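Local structure of endoglucanase A (6Q1I) at residues T76-H81 and L112-E117; N219-P224 and K274-P279; M243-N248 and G286-N291. The protein hydrolyses internal beta-1,4-glucosidic linkages in barley beta-glucan, lichenan and carboxymethylcellulose, and also attacks xylan, this chain being its family 5 catalytic domain. All coordinates share one frame; numbering follows the deposited sequence.

Contact 1. Residues T76-H81 and L112-E117; sequences TTWGEH and LNTHHE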
ATOM      1  N   THR A  76      -6.407  -4.445   2.543  1.00  7.33           N
ATOM      2  CA  THR A  76      -7.505  -5.363   2.826  1.00  7.09           C
ATOM      3  C   THR A  76      -7.002  -6.794   2.736  1.00  6.95           C
ATOM      4  O   THR A  76      -6.420  -7.186   1.718  1.00  7.45           O
ATOM      5  CB  THR A  76      -8.665  -5.140   1.848  1.00  7.54           C
ATOM      6  OG1 THR A  76      -9.097  -3.777   1.921  1.00  8.14           O
ATOM      7  CG2 THR A  76      -9.843  -6.032   2.186  1.00  7.97           C
ATOM      8  N   THR A  77      -7.208  -7.564   3.805  1.00  7.10           N
ATOM      9  CA  THR A  77      -6.835  -8.979   3.852  1.00  7.78           C
ATOM     10  C   THR A  77      -8.088  -9.812   3.618  1.00  7.21           C
ATOM     11  O   THR A  77      -9.084  -9.660   4.337  1.00  8.67           O
ATOM     12  CB  THR A  77      -6.153  -9.312   5.179  1.00  7.81           C
ATOM     13  OG1 THR A  77      -4.920  -8.579   5.243  1.00  8.24           O
ATOM     14  CG2 THR A  77      -5.879 -10.815   5.310  1.00  9.16           C
ATOM     15  N   TRP A  78      -8.059 -10.655   2.580  1.00  8.07           N
ATOM     16  CA  TRP A  78      -9.260 -11.307   2.072  1.00  8.39           C
ATOM     17  C   TRP A  78      -9.352 -12.796   2.379  1.00  8.46           C
ATOM     18  O   TRP A  78     -10.464 -13.334   2.416  1.00  9.55           O
ATOM     19  CB  TRP A  78      -9.359 -11.145   0.548  1.00  8.04           C
ATOM     20  CG  TRP A  78      -9.374  -9.742   0.034  1.00  7.62           C
ATOM     21  CD1 TRP A  78      -8.285  -8.983  -0.258  1.00  7.87           C
ATOM     22  CD2 TRP A  78     -10.518  -8.933  -0.286  1.00  8.13           C
ATOM     23  NE1 TRP A  78      -8.670  -7.761  -0.732  1.00  8.22           N
ATOM     24  CE2 TRP A  78     -10.037  -7.695  -0.746  1.00  7.89           C
ATOM     25  CE3 TRP A  78     -11.898  -9.125  -0.208  1.00  9.14           C
ATOM     26  CZ2 TRP A  78     -10.883  -6.664  -1.142  1.00  8.27           C
ATOM     27  CZ3 TRP A  78     -12.732  -8.103  -0.608  1.00  9.45           C
ATOM     28  CH2 TRP A  78     -12.228  -6.889  -1.061  1.00  9.02           C
ATOM     29  N   GLY A  79      -8.224 -13.482   2.566  1.00  9.48           N
ATOM     30  CA  GLY A  79      -8.251 -14.939   2.570  1.00 10.47           C
ATOM     31  C   GLY A  79      -9.162 -15.542   3.627  1.00 10.77           C
ATOM     32  O   GLY A  79      -9.806 -16.567   3.388  1.00 12.17           O
ATOM     33  N   GLU A  80      -9.208 -14.933   4.817  1.00 10.47           N
ATOM     34  CA  GLU A  80     -10.040 -15.419   5.914  1.00 10.28           C
ATOM     35  C   GLU A  80     -11.527 -15.283   5.628  1.00 10.68           C
ATOM     36  O   GLU A  80     -12.339 -15.773   6.420  1.00 13.37           O
ATOM     37  CB  GLU A  80      -9.684 -14.655   7.192  1.00 11.77           C
ATOM     38  CG  GLU A  80      -8.364 -15.056   7.838  1.00 12.20           C
ATOM     39  CD  GLU A  80      -7.122 -14.556   7.114  1.00 11.22           C
ATOM     40  OE1 GLU A  80      -7.194 -13.546   6.378  1.00 10.74           O
ATOM     41  OE2 GLU A  80      -6.054 -15.165   7.323  1.00 12.95           O
ATOM     42  N   HIS A  81     -11.895 -14.612   4.540  1.00 10.18           N
ATOM     43  CA  HIS A  81     -13.282 -14.351   4.181  1.00 11.32           C
ATOM     44  C   HIS A  81     -13.753 -15.226   3.035  1.00 11.68           C
ATOM     45  O   HIS A  81     -14.880 -15.053   2.566  1.00 13.06           O
ATOM     46  CB  HIS A  81     -13.445 -12.861   3.865  1.00 10.45           C
ATOM     47  CG  HIS A  81     -12.921 -11.989   4.955  1.00  9.41           C
ATOM     48  ND1 HIS A  81     -13.577 -11.839   6.155  1.00 10.30           N
ATOM     49  CD2 HIS A  81     -11.763 -11.300   5.071  1.00 10.10           C
ATOM     50  CE1 HIS A  81     -12.862 -11.068   6.952  1.00 10.17           C
ATOM     51  NE2 HIS A  81     -11.753 -10.731   6.320  1.00  9.93           N
ATOM     52  N   LEU A 112      -7.159  -0.069  -3.496  1.00  6.66           N
ATOM     53  CA  LEU A 112      -7.706  -1.262  -2.855  1.00  6.71           C
ATOM     54  C   LEU A 112      -6.827  -2.444  -3.256  1.00  6.56           C
ATOM     55  O   LEU A 112      -6.687  -2.731  -4.451  1.00  7.54           O
ATOM     56  CB  LEU A 112      -9.146  -1.491  -3.316  1.00  7.35           C
ATOM     57  CG  LEU A 112      -9.849  -2.694  -2.678  1.00  8.50           C
ATOM     58  CD1 LEU A 112     -10.050  -2.467  -1.164  1.00  8.92           C
ATOM     59  CD2 LEU A 112     -11.179  -2.975  -3.367  1.00  9.50           C
ATOM     60  N   ASN A 113      -6.245  -3.131  -2.274  1.00  7.28           N
ATOM     61  CA  ASN A 113      -5.294  -4.206  -2.547  1.00  6.78           C
ATOM     62  C   ASN A 113      -5.797  -5.544  -2.009  1.00  7.61           C
ATOM     63  O   ASN A 113      -6.926  -5.658  -1.527  1.00  8.08           O
ATOM     64  CB  ASN A 113      -3.897  -3.866  -2.004  1.00  6.99           C
ATOM     65  CG  ASN A 113      -3.762  -4.042  -0.512  1.00  6.91           C
ATOM     66  OD1 ASN A 113      -4.713  -4.411   0.181  1.00  7.30           O
ATOM     67  ND2 ASN A 113      -2.554  -3.778  -0.003  1.00  7.26           N
ATOM     68  N   THR A 114      -4.969  -6.580  -2.169  1.00  7.27           N
ATOM     69  CA  THR A 114      -4.909  -7.687  -1.224  1.00  7.25           C
ATOM     70  C   THR A 114      -3.676  -7.461  -0.353  1.00  7.01           C
ATOM     71  O   THR A 114      -2.669  -6.910  -0.814  1.00  7.39           O
ATOM     72  CB  THR A 114      -4.860  -9.072  -1.892  1.00  7.29           C
ATOM     73  OG1 THR A 114      -3.567  -9.320  -2.455  1.00  7.80           O
ATOM     74  CG2 THR A 114      -5.942  -9.227  -2.947  1.00  7.77           C
ATOM     75  N   HIS A 115      -3.746  -7.902   0.907  1.00  6.92           N
ATOM     76  CA  HIS A 115      -2.766  -7.462   1.882  1.00  6.89           C
ATOM     77  C   HIS A 115      -2.045  -8.665   2.502  1.00  6.75           C
ATOM     78  O   HIS A 115      -1.126  -9.204   1.882  1.00  8.02           O
ATOM     79  CB  HIS A 115      -3.345  -6.446   2.865  1.00  6.32           C
ATOM     80  CG  HIS A 115      -2.294  -5.583   3.468  1.00  7.26           C
ATOM     81  ND1 HIS A 115      -1.722  -4.535   2.783  1.00  7.30           N
ATOM     82  CD2 HIS A 115      -1.665  -5.644   4.665  1.00  7.68           C
ATOM     83  CE1 HIS A 115      -0.812  -3.965   3.546  1.00  7.11           C
ATOM     84  NE2 HIS A 115      -0.751  -4.623   4.690  1.00  7.70           N
ATOM     85  N   HIS A 116      -2.405  -9.084   3.718  1.00  7.35           N
ATOM     86  CA  HIS A 116      -1.654 -10.141   4.410  1.00  7.73           C
ATOM     87  C   HIS A 116      -2.125 -11.527   3.960  1.00  8.91           C
ATOM     88  O   HIS A 116      -2.809 -12.256   4.685  1.00 10.05           O
ATOM     89  CB  HIS A 116      -1.788 -10.019   5.921  1.00  8.32           C
ATOM     90  CG  HIS A 116      -1.154  -8.804   6.513  1.00  8.73           C
ATOM     91  ND1 HIS A 116       0.120  -8.398   6.191  1.00  9.31           N
ATOM     92  CD2 HIS A 116      -1.604  -7.937   7.452  1.00  8.74           C
ATOM     93  CE1 HIS A 116       0.426  -7.327   6.903  1.00  8.86           C
ATOM     94  NE2 HIS A 116      -0.607  -7.021   7.670  1.00  8.72           N
ATOM     95  N   GLU A 117      -1.722 -11.898   2.742  1.00  8.87           N
ATOM     96  CA  GLU A 117      -2.108 -13.173   2.147  1.00  8.46           C
ATOM     97  C   GLU A 117      -0.965 -14.187   2.107  1.00  9.03           C
ATOM     98  O   GLU A 117      -1.121 -15.254   1.513  1.00  9.32           O
ATOM     99  CB  GLU A 117      -2.680 -12.995   0.734  1.00  8.63           C
ATOM    100  CG  GLU A 117      -3.658 -11.838   0.532  1.00  8.87           C
ATOM    101  CD  GLU A 117      -4.999 -11.951   1.232  1.00  9.66           C
ATOM    102  OE1 GLU A 117      -5.351 -13.020   1.786  1.00  9.90           O
ATOM    103  OE2 GLU A 117      -5.712 -10.922   1.198  1.00  9.68           O
TER
HETATM  104  O   HOH W   1      -5.504 -14.298   4.267  1.00 11.03           O
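Thr76 to Gly79, in the loop that follows barrel strand 71-74, bind Asn113 to Glu117 at the C-terminal end of the adjacent strand 109-113, the catalytic end of this TIM barrel. The carboxylate of Glu117 takes two successive backbone amides. Its OE2 receives Trp78 N at 2.7 Å and its OE1 receives Gly79 N at 3.0 Å, each oxygen using its syn lone pair. A bend in the chain (chi2 -68°) brings the carboxylate back to this pair, its plane only 25° from that of the Trp78 ring. OE1 also accepts from Trp120 NE1, and water 1 bridges it to Glu80 OE1.

Next to Glu117 OE2, along the same edge of the indole, Trp78 NE1 meets Asn113 O at 2.8 Å. That bond is straight (179° at hydrogen) and lies in both the ring plane and the carbonyl plane. Thr114 CG2 approaches Trp78 CD1 at 3.6 Å, while Thr76 CG2 rests over one ring face near its rim. The Asn113 amide works in two directions: OD1 takes Thr76 N at 2.9 Å in the carbonyl plane, and ND2 gives to His115 ND1 at 3.0 Å, within the imidazole plane. His116, the central residue of an inverse gamma turn, donates its N to Thr77 OG1 at 3.0 Å, a hydroxyl also bonded to Asp32 O.

The His115 side chain lies about 4 Å from that of Gln284, a changed residue at the position assigned by similarity to the nucleophile. The in-plane bond from Asn113 ND2, itself bonded to Glu156, would restrain the rotation of an imidazole next to that presumed nucleophile position. The donors converging on the buried Glu117 carboxylate would favour its ionised form.

Contact 2. Residues N219-P224 and K274-P279; sequences NDFKVP and KSKGVP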
ATOM      1  N   ASN A 219      14.841  -4.578 -10.537  1.00 10.17           N
ATOM      2  CA  ASN A 219      15.310  -4.970 -11.856  1.00 12.16           C
ATOM      3  C   ASN A 219      14.528  -6.151 -12.398  1.00 11.76           C
ATOM      4  O   ASN A 219      14.281  -6.213 -13.610  1.00 12.46           O
ATOM      5  CB  ASN A 219      16.802  -5.272 -11.838  1.00 13.44           C
ATOM      6  CG  ASN A 219      17.646  -4.022 -11.705  1.00 15.52           C
ATOM      7  OD1 ASN A 219      17.167  -2.903 -11.897  1.00 17.88           O
ATOM      8  ND2 ASN A 219      18.917  -4.209 -11.391  1.00 16.74           N
ATOM      9  N   ASP A 220      14.103  -7.075 -11.533  1.00 10.60           N
ATOM     10  CA  ASP A 220      13.382  -8.260 -11.983  1.00 11.39           C
ATOM     11  C   ASP A 220      11.883  -8.029 -12.146  1.00 11.61           C
ATOM     12  O   ASP A 220      11.178  -8.948 -12.567  1.00 13.35           O
ATOM     13  CB  ASP A 220      13.637  -9.452 -11.049  1.00 12.30           C
ATOM     14  CG  ASP A 220      14.848 -10.277 -11.458  1.00 15.82           C
ATOM     15  OD1 ASP A 220      15.438 -10.015 -12.528  1.00 17.42           O
ATOM     16  OD2 ASP A 220      15.202 -11.205 -10.707  1.00 18.32           O
ATOM     17  N   PHE A 221      11.388  -6.829 -11.861  1.00 11.57           N
ATOM     18  CA  PHE A 221       9.978  -6.524 -12.060  1.00 11.34           C
ATOM     19  C   PHE A 221       9.627  -6.634 -13.537  1.00 11.73           C
ATOM     20  O   PHE A 221      10.270  -6.013 -14.387  1.00 12.80           O
ATOM     21  CB  PHE A 221       9.710  -5.098 -11.572  1.00 11.63           C
ATOM     22  CG  PHE A 221       8.269  -4.664 -11.668  1.00 10.61           C
ATOM     23  CD1 PHE A 221       7.370  -4.981 -10.673  1.00 11.82           C
ATOM     24  CD2 PHE A 221       7.823  -3.903 -12.736  1.00 12.63           C
ATOM     25  CE1 PHE A 221       6.048  -4.566 -10.753  1.00 11.38           C
ATOM     26  CE2 PHE A 221       6.512  -3.484 -12.814  1.00 13.58           C
ATOM     27  CZ  PHE A 221       5.627  -3.811 -11.822  1.00 12.02           C
ATOM     28  N   LYS A 222       8.579  -7.390 -13.845  1.00 11.15           N
ATOM     29  CA  LYS A 222       8.138  -7.582 -15.219  1.00 11.50           C
ATOM     30  C   LYS A 222       6.783  -6.922 -15.417  1.00 12.54           C
ATOM     31  O   LYS A 222       5.844  -7.192 -14.665  1.00 15.10           O
ATOM     32  CB  LYS A 222       8.052  -9.069 -15.579  1.00 14.94           C
ATOM     33  CG  LYS A 222       7.779  -9.320 -17.057  1.00 21.51           C
ATOM     34  CD  LYS A 222       7.851 -10.792 -17.404  1.00 29.38           C
ATOM     35  CE  LYS A 222       7.582 -11.018 -18.891  1.00 33.79           C
ATOM     36  NZ  LYS A 222       7.449 -12.466 -19.238  1.00 37.03           N
ATOM     37  N   VAL A 223       6.686  -6.076 -16.436  1.00 12.31           N
ATOM     38  CA  VAL A 223       5.435  -5.415 -16.798  1.00 13.22           C
ATOM     39  C   VAL A 223       4.695  -6.322 -17.776  1.00 13.64           C
ATOM     40  O   VAL A 223       5.234  -6.620 -18.852  1.00 13.70           O
ATOM     41  CB  VAL A 223       5.708  -4.046 -17.437  1.00 15.16           C
ATOM     42  CG1 VAL A 223       4.399  -3.329 -17.766  1.00 17.77           C
ATOM     43  CG2 VAL A 223       6.588  -3.186 -16.529  1.00 17.71           C
ATOM     44  N   PRO A 224       3.486  -6.784 -17.451  1.00 13.42           N
ATOM     45  CA  PRO A 224       2.682  -7.517 -18.441  1.00 13.17           C
ATOM     46  C   PRO A 224       2.362  -6.653 -19.655  1.00 12.63           C
ATOM     47  O   PRO A 224       2.545  -5.435 -19.656  1.00 13.28           O
ATOM     48  CB  PRO A 224       1.398  -7.864 -17.677  1.00 15.88           C
ATOM     49  CG  PRO A 224       1.754  -7.749 -16.234  1.00 16.00           C
ATOM     50  CD  PRO A 224       2.793  -6.671 -16.154  1.00 16.24           C
ATOM     51  N   LYS A 274      10.535   3.992 -15.119  1.00 11.34           N
ATOM     52  CA  LYS A 274      10.357   4.669 -16.403  1.00 13.33           C
ATOM     53  C   LYS A 274      11.047   3.911 -17.526  1.00 13.88           C
ATOM     54  O   LYS A 274      10.500   3.785 -18.631  1.00 14.29           O
ATOM     55  CB  LYS A 274      10.875   6.104 -16.320  1.00 17.73           C
ATOM     56  CG  LYS A 274       9.819   7.113 -15.888  1.00 25.68           C
ATOM     57  CD  LYS A 274      10.282   8.550 -16.102  1.00 30.70           C
ATOM     58  CE  LYS A 274       9.119   9.527 -16.006  1.00 33.95           C
ATOM     59  NZ  LYS A 274       8.249   9.478 -17.217  1.00 36.46           N
ATOM     60  N   SER A 275      12.250   3.391 -17.266  1.00 13.43           N
ATOM     61  CA  SER A 275      12.965   2.637 -18.291  1.00 13.43           C
ATOM     62  C   SER A 275      12.242   1.345 -18.651  1.00 13.37           C
ATOM     63  O   SER A 275      12.500   0.791 -19.726  1.00 15.88           O
ATOM     64  CB  SER A 275      14.411   2.353 -17.860  1.00 14.55           C
ATOM     65  OG  SER A 275      14.505   1.300 -16.913  1.00 15.46           O
ATOM     66  N   LYS A 276      11.328   0.885 -17.786  1.00 13.31           N
ATOM     67  CA  LYS A 276      10.430  -0.236 -18.038  1.00 13.06           C
ATOM     68  C   LYS A 276       9.059   0.184 -18.563  1.00 14.80           C
ATOM     69  O   LYS A 276       8.218  -0.684 -18.812  1.00 16.57           O
ATOM     70  CB  LYS A 276      10.242  -1.043 -16.746  1.00 14.11           C
ATOM     71  CG  LYS A 276      11.497  -1.766 -16.294  1.00 13.81           C
ATOM     72  CD  LYS A 276      11.330  -2.386 -14.905  1.00 14.20           C
ATOM     73  CE  LYS A 276      12.574  -3.130 -14.468  1.00 14.11           C
ATOM     74  NZ  LYS A 276      12.570  -4.506 -15.021  1.00 13.80           N
ATOM     75  N   GLY A 277       8.810   1.476 -18.730  1.00 12.80           N
ATOM     76  CA  GLY A 277       7.575   1.957 -19.316  1.00 13.33           C
ATOM     77  C   GLY A 277       6.416   2.193 -18.368  1.00 13.13           C
ATOM     78  O   GLY A 277       5.286   2.360 -18.843  1.00 14.68           O
ATOM     79  N   VAL A 278       6.648   2.222 -17.055  1.00 11.17           N
ATOM     80  CA  VAL A 278       5.555   2.399 -16.100  1.00  9.96           C
ATOM     81  C   VAL A 278       5.846   3.467 -15.055  1.00  9.46           C
ATOM     82  O   VAL A 278       7.008   3.687 -14.680  1.00  9.77           O
ATOM     83  CB  VAL A 278       5.179   1.077 -15.393  1.00 10.86           C
ATOM     84  CG1 VAL A 278       4.651   0.071 -16.396  1.00 12.57           C
ATOM     85  CG2 VAL A 278       6.333   0.519 -14.560  1.00 11.31           C
ATOM     86  N   PRO A 279       4.807   4.101 -14.515  1.00  8.75           N
ATOM     87  CA  PRO A 279       4.978   4.933 -13.320  1.00  8.54           C
ATOM     88  C   PRO A 279       5.154   4.069 -12.084  1.00  8.12           C
ATOM     89  O   PRO A 279       4.992   2.848 -12.115  1.00  9.03           O
ATOM     90  CB  PRO A 279       3.681   5.738 -13.253  1.00 10.59           C
ATOM     91  CG  PRO A 279       2.690   4.954 -14.050  1.00 12.69           C
ATOM     92  CD  PRO A 279       3.409   4.013 -14.958  1.00 10.35           C
TER
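The Phe221 ring meets Lys276 at its edge: Lys276 CD lies near the ring plane, 4.4 Å from Phe221 CD2. Val278 CG2 comes to Phe221 CE2 obliquely, also at 4.4 Å, and Phe273 packs edge-to-face with the same ring. Two peptide carbonyls accept from Lys276 NZ. It donates to Phe221 O at 2.8 Å in the carbonyl plane, whereas its bond to Asn219 O, equally 2.8 Å, comes from above the plane, 49° out of it.

The lysine runs extended from CA to CE and turns only at its last torsion (chi4 -84°), which swings the ammonium between the two oxygens. One charged group therefore bridges the main chain leaving helix 215-219, at two residues separated by Asp220. Beyond it the side chains that meet are apolar: Val223 and Val278 point tip to tip, CG1 to CG1 at 3.7 Å. Val223 CG2 also makes a van der Waals contact with Lys276 O at 3.8 Å.

The second segment turns through a Schellman motif, with Gly277 at positive phi (88°) closing helix 256-275. On either side of Gly277, Lys276 and Val278 both have their CB directed toward the 219-224 segment. The contact thus joins two connections at the N-terminal end of the barrel, those entering strands 229-234 and 280-285; Phe221 also touches Met206 and Thr208 of strand 204-208 and Ala231 of strand 229-234.

Contact 3. Residues M243-N248 and G286-N291; sequences MDTSSN and GSINKN
Met243 and Ile288 bring the two irregular backbones closest, their CA atoms 5.9 Å apart, and the chains then diverge to 9.0 Å between the CA atoms of Thr245 and Lys290. Met243 is the first residue to leave helical geometry after helix 239-242, and a backbone hydrogen bond between Ile288 and Ala242 ties the second segment to the end of that helix. Each segment contains a side-chain turn: Ser246 OG accepts Asn248 N at 2.9 Å in an ST turn, and Asn289 OD1 accepts Asn291 N in an Asx turn, the donor tilted 32° from the carbonyl plane.

These segments follow barrel strands 229-234 and 280-285, so the contact links two successive loops on the C-terminal, catalytic side of the TIM barrel. Met243 stands at its inner end, its CB pointing away from the second segment; the side chain touches Tyr236 and lies about 8 Å from those of Gln160 and Gln284, the changed residues at the catalytic positions assigned by similarity.

Ile288 reaches across with CD1, which lies 3.7 Å from Met243 O and 3.6 Å from Thr245 CG2, the Thr245 and Ile288 side chains crossing at about a right angle. Its CG1 sits between backbone N and carbonyl carbon (chi1 67°), and from there CD1, anti to CA, reaches the first segment.

Lys290, straight beyond CG, delivers NZ to Asp244 O at 2.8 Å, within the carbonyl plane and at a C=O...N angle of 158°. Phe241 O, Val250 O and Ser249 OG also bond this ammonium, so main-chain oxygens on both sides of the 243-248 loop converge on one charge. The Asp244 carboxylate turns inward to its own segment instead, where OD2 receives Ser246 OG at 2.6 Å on its syn lone pair.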
ATOM      1  N   MET A 243      12.474   2.826  10.778  1.00 11.40           N
ATOM      2  CA  MET A 243      11.806   1.596  11.192  1.00 13.16           C
ATOM      3  C   MET A 243      12.586   0.769  12.211  1.00 12.56           C
ATOM      4  O   MET A 243      11.979   0.062  13.017  1.00 13.59           O
ATOM      5  CB  MET A 243      11.501   0.765   9.936  1.00 19.47           C
ATOM      6  CG  MET A 243      10.706  -0.503  10.153  1.00 25.92           C
ATOM      7  SD  MET A 243       9.991  -1.093   8.598  1.00 32.82           S
ATOM      8  CE  MET A 243      11.300  -0.819   7.446  1.00 31.10           C
ATOM      9  N   ASP A 244      13.913   0.832  12.193  1.00 13.46           N
ATOM     10  CA  ASP A 244      14.709  -0.084  13.002  1.00 14.43           C
ATOM     11  C   ASP A 244      14.662   0.294  14.480  1.00 15.25           C
ATOM     12  O   ASP A 244      14.740   1.472  14.841  1.00 15.95           O
ATOM     13  CB  ASP A 244      16.156  -0.094  12.508  1.00 17.06           C
ATOM     14  CG  ASP A 244      17.003  -1.124  13.226  1.00 21.43           C
ATOM     15  OD1 ASP A 244      16.683  -2.317  13.125  1.00 24.73           O
ATOM     16  OD2 ASP A 244      17.971  -0.747  13.912  1.00 25.81           O
ATOM     17  N   THR A 245      14.544  -0.726  15.339  1.00 16.23           N
ATOM     18  CA  THR A 245      14.590  -0.556  16.789  1.00 18.56           C
ATOM     19  C   THR A 245      15.757  -1.301  17.431  1.00 20.28           C
ATOM     20  O   THR A 245      15.801  -1.423  18.662  1.00 22.58           O
ATOM     21  CB  THR A 245      13.277  -1.025  17.425  1.00 19.19           C
ATOM     22  OG1 THR A 245      13.057  -2.402  17.099  1.00 20.50           O
ATOM     23  CG2 THR A 245      12.121  -0.200  16.917  1.00 18.51           C
ATOM     24  N   SER A 246      16.694  -1.804  16.633  1.00 20.23           N
ATOM     25  CA  SER A 246      17.850  -2.526  17.140  1.00 22.11           C
ATOM     26  C   SER A 246      18.890  -1.536  17.656  1.00 23.46           C
ATOM     27  O   SER A 246      18.660  -0.325  17.723  1.00 23.20           O
ATOM     28  CB  SER A 246      18.450  -3.395  16.039  1.00 23.00           C
ATOM     29  OG  SER A 246      19.255  -2.606  15.181  1.00 22.97           O
ATOM     30  N   SER A 247      20.069  -2.057  18.011  1.00 25.20           N
ATOM     31  CA  SER A 247      21.184  -1.202  18.392  1.00 26.65           C
ATOM     32  C   SER A 247      21.650  -0.324  17.239  1.00 25.48           C
ATOM     33  O   SER A 247      22.396   0.633  17.469  1.00 25.84           O
ATOM     34  CB  SER A 247      22.352  -2.058  18.896  1.00 28.92           C
ATOM     35  OG  SER A 247      22.820  -2.939  17.889  1.00 30.88           O
ATOM     36  N   ASN A 248      21.240  -0.636  16.009  1.00 23.68           N
ATOM     37  CA  ASN A 248      21.544   0.191  14.848  1.00 23.39           C
ATOM     38  C   ASN A 248      20.583   1.361  14.687  1.00 19.17           C
ATOM     39  O   ASN A 248      20.737   2.146  13.744  1.00 18.99           O
ATOM     40  CB  ASN A 248      21.494  -0.655  13.574  1.00 26.70           C
ATOM     41  CG  ASN A 248      22.642  -1.638  13.482  1.00 30.02           C
ATOM     42  OD1 ASN A 248      23.740  -1.379  13.977  1.00 30.81           O
ATOM     43  ND2 ASN A 248      22.396  -2.772  12.836  1.00 32.50           N
ATOM     44  N   GLY A 286       6.991   6.039   5.973  1.00  7.48           N
ATOM     45  CA  GLY A 286       6.736   6.621   7.276  1.00  9.02           C
ATOM     46  C   GLY A 286       7.929   6.424   8.184  1.00  8.58           C
ATOM     47  O   GLY A 286       8.957   5.871   7.796  1.00  9.32           O
ATOM     48  N   SER A 287       7.771   6.920   9.413  1.00  8.67           N
ATOM     49  CA  SER A 287       8.748   6.731  10.475  1.00  9.42           C
ATOM     50  C   SER A 287       8.025   6.435  11.781  1.00  8.57           C
ATOM     51  O   SER A 287       6.881   6.853  11.988  1.00  9.35           O
ATOM     52  CB  SER A 287       9.637   7.964  10.661  1.00 10.67           C
ATOM     53  OG  SER A 287       8.846   9.080  11.019  1.00 11.05           O
ATOM     54  N   ILE A 288       8.701   5.683  12.653  1.00  9.96           N
ATOM     55  CA  ILE A 288       8.148   5.335  13.960  1.00  9.39           C
ATOM     56  C   ILE A 288       8.499   6.379  15.016  1.00  9.94           C
ATOM     57  O   ILE A 288       9.378   7.221  14.815  1.00 11.00           O
ATOM     58  CB  ILE A 288       8.565   3.918  14.407  1.00  9.69           C
ATOM     59  CG1 ILE A 288      10.062   3.839  14.685  1.00 10.62           C
ATOM     60  CG2 ILE A 288       8.146   2.888  13.360  1.00 10.23           C
ATOM     61  CD1 ILE A 288      10.493   2.513  15.279  1.00 12.03           C
ATOM     62  N   ASN A 289       7.807   6.320  16.150  1.00 10.02           N
ATOM     63  CA  ASN A 289       7.938   7.318  17.207  1.00 11.00           C
ATOM     64  C   ASN A 289       9.114   6.988  18.114  1.00 10.97           C
ATOM     65  O   ASN A 289       9.007   6.154  19.016  1.00 12.80           O
ATOM     66  CB  ASN A 289       6.645   7.368  18.017  1.00 11.26           C
ATOM     67  CG  ASN A 289       6.713   8.348  19.149  1.00 12.04           C
ATOM     68  OD1 ASN A 289       7.649   9.136  19.243  1.00 12.42           O
ATOM     69  ND2 ASN A 289       5.716   8.307  20.024  1.00 13.77           N
ATOM     70  N   LYS A 290      10.240   7.670  17.895  1.00 11.23           N
ATOM     71  CA  LYS A 290      11.402   7.596  18.771  1.00 11.48           C
ATOM     72  C   LYS A 290      11.567   8.884  19.577  1.00 13.06           C
ATOM     73  O   LYS A 290      12.689   9.313  19.857  1.00 14.77           O
ATOM     74  CB  LYS A 290      12.670   7.291  17.971  1.00 11.88           C
ATOM     75  CG  LYS A 290      12.584   6.016  17.147  1.00 12.00           C
ATOM     76  CD  LYS A 290      13.830   5.784  16.293  1.00 11.80           C
ATOM     77  CE  LYS A 290      13.711   4.500  15.496  1.00 11.87           C
ATOM     78  NZ  LYS A 290      14.884   4.277  14.602  1.00 12.46           N
ATOM     79  N   ASN A 291      10.450   9.509  19.953  1.00 12.63           N
ATOM     80  CA  ASN A 291      10.478  10.762  20.711  1.00 13.88           C
ATOM     81  C   ASN A 291      11.347  11.788  19.987  1.00 14.05           C
ATOM     82  O   ASN A 291      12.151  12.508  20.593  1.00 16.38           O
ATOM     83  CB  ASN A 291      10.928  10.541  22.160  1.00 15.52           C
ATOM     84  CG  ASN A 291      10.477  11.655  23.087  1.00 20.41           C
ATOM     85  OD1 ASN A 291       9.491  12.336  22.820  1.00 23.06           O
ATOM     86  ND2 ASN A 291      11.195  11.841  24.186  1.00 21.11           N
TER

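Overall arrangement
All three contacts belong to one TIM barrel but lie well apart, their centres 25 Å (contacts 1 and 2), 27 Å (1 and 3) and 31 Å (2 and 3) from each other, with no direct touch. Contact 1 closes first along the chain; the segments of contacts 2 and 3 then alternate. Those two flank the same pair of strands, 229-234 and 280-285: contact 2 joins the loops entering them, contact 3 the loops leaving them, and helix 256-275 runs from the 243-248 loop to the 274-279 turn. Contacts 1 and 3 thus border the catalytic end from different strand pairs, while contact 2 lies at the opposite, N-terminal end, away from the active site.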